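Local coordinates for protein (R)-specific enoyl-CoA hydratase (Pseudomonas aeruginosa, PDB 5CPG) that catalyses the reversible (R)-specific hydration of trans-2-enoyl-CoA to (R)-3-hydroxyacyl-CoA, at residues A17-S22 with G64-A69. Sequence-based numbering, arbitrary orientation.
Sequences AEYTSS and GALISA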
# COMPACT_ATOMS: atom_id res chain seq x y z
N ALA A 17 4.49 5.39 18.65
CA ALA A 17 3.28 4.57 18.80
C ALA A 17 3.52 3.29 18.03
O ALA A 17 4.42 3.23 17.19
CB ALA A 17 2.06 5.28 18.28
N GLU A 18 2.72 2.27 18.33
CA GLU A 18 2.87 0.98 17.69
C GLU A 18 1.53 0.46 17.18
O GLU A 18 0.48 0.89 17.65
CB GLU A 18 3.45 -0.05 18.67
CG GLU A 18 4.88 0.23 19.11
CD GLU A 18 5.36 -0.80 20.14
OE1 GLU A 18 4.52 -1.62 20.59
OE2 GLU A 18 6.56 -0.80 20.46
N TYR A 19 1.59 -0.46 16.21
CA TYR A 19 0.38 -0.93 15.53
C TYR A 19 0.76 -2.30 15.05
O TYR A 19 1.77 -2.44 14.37
CB TYR A 19 0.02 0.01 14.37
CG TYR A 19 -1.23 -0.35 13.59
CD1 TYR A 19 -2.48 -0.13 14.12
CD2 TYR A 19 -1.13 -0.90 12.30
CE1 TYR A 19 -3.64 -0.45 13.41
CE2 TYR A 19 -2.28 -1.21 11.57
CZ TYR A 19 -3.51 -0.99 12.12
OH TYR A 19 -4.61 -1.33 11.38
N THR A 20 0.01 -3.34 15.43
CA THR A 20 0.51 -4.68 15.16
C THR A 20 -0.50 -5.45 14.32
O THR A 20 -1.70 -5.18 14.39
CB THR A 20 0.75 -5.47 16.44
OG1 THR A 20 -0.50 -5.50 17.16
CG2 THR A 20 1.88 -4.90 17.27
N SER A 21 -0.00 -6.41 13.55
CA SER A 21 -0.89 -7.17 12.69
C SER A 21 -0.31 -8.55 12.43
O SER A 21 0.88 -8.71 12.21
CB SER A 21 -1.11 -6.44 11.36
OG SER A 21 -2.02 -7.16 10.54
N SER A 22 -1.16 -9.57 12.45
CA SER A 22 -0.67 -10.89 12.12
C SER A 22 -0.75 -11.07 10.61
O SER A 22 -1.62 -10.50 9.99
CB SER A 22 -1.51 -11.95 12.83
OG SER A 22 -2.88 -11.72 12.53
N GLY A 64 3.12 -1.11 3.54
CA GLY A 64 2.72 0.28 3.31
C GLY A 64 1.28 0.46 3.76
O GLY A 64 0.93 1.45 4.33
N ALA A 65 0.44 -0.53 3.48
CA ALA A 65 -0.91 -0.49 3.97
C ALA A 65 -0.99 -0.38 5.50
O ALA A 65 -1.75 0.43 6.03
CB ALA A 65 -1.69 -1.73 3.46
N LEU A 66 -0.23 -1.21 6.19
CA LEU A 66 -0.25 -1.21 7.66
C LEU A 66 0.27 0.11 8.22
O LEU A 66 -0.32 0.66 9.13
CB LEU A 66 0.59 -2.39 8.19
CG LEU A 66 -0.00 -3.75 7.80
CD1 LEU A 66 0.95 -4.84 8.23
CD2 LEU A 66 -1.38 -3.92 8.46
N ILE A 67 1.36 0.63 7.64
CA ILE A 67 1.89 1.93 8.03
C ILE A 67 0.81 3.01 7.89
O ILE A 67 0.64 3.82 8.79
CB ILE A 67 3.12 2.30 7.19
CG1 ILE A 67 4.32 1.48 7.67
CG2 ILE A 67 3.43 3.79 7.29
CD1 ILE A 67 5.55 1.50 6.69
N SER A 68 0.10 3.00 6.76
CA SER A 68 -0.87 4.08 6.54
C SER A 68 -1.98 4.00 7.56
O SER A 68 -2.49 5.04 8.00
CB SER A 68 -1.45 4.04 5.12
OG SER A 68 -2.26 2.90 4.93
N ALA A 69 -2.38 2.79 7.94
CA ALA A 69 -3.47 2.65 8.93
C ALA A 69 -2.97 3.08 10.33
O ALA A 69 -3.74 3.66 11.11
CB ALA A 69 -4.00 1.21 8.95
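The phenol ring of Y19 is the one flat side chain between strand segment 17-22 and helix segment 64-69, and the carbonyl carbon of A69 lies over one of its faces. The methyl CB of A69 sits on that same side but toward the phenol end, in apolar contact with Y19 CZ at 3.9 Å and in van der Waals contact with Y19 OH at 3.6 Å. The carbonyl of L66 approaches the same ring obliquely, its O 3.6 Å from Y19 CD2. With CG anti to the backbone N (chi1 -179°), the ring of Y19 projects from the strand to the helix, where A70 and T73 also touch it. The hydroxyl ends at the dimer interface: Y19 OH is hydrogen-bonded to the carbonyl O of S35 of the second subunit, and G36 of that subunit packs on the same side chain.

This is the hotdog fold of the MaoC-like hydratases, in which a curved antiparallel sheet wraps a central helix: strand 16-22 is an outermost strand of the sheet within the chain, and helix 62-73 is the wrapped helix. The two short axes approach to 9.0 Å at 138°. No hydrogen bond joins the two segments; they meet by van der Waals contact, in part with the helix backbone.

Two residues along the strand, S21 also faces the helix. Its CB lies 3.9 Å from L66 CD2, and CD1 of the same leucine is little farther off. L66 leaves its helix pointing neither at the strand nor away from it, but the branch beyond CB, with CG anti to the carbonyl carbon, brings both methyls to S21; the leucine also touches V101 on neighbouring strand 98-109. On the helix, A65 O is gripped twice, by A69 N at 3.1 Å and by S68 OG at 2.8 Å, both from one face of its carbonyl plane; S68, whose CB is directed away from the strand, thus has its hydroxyl tied back to its own helix.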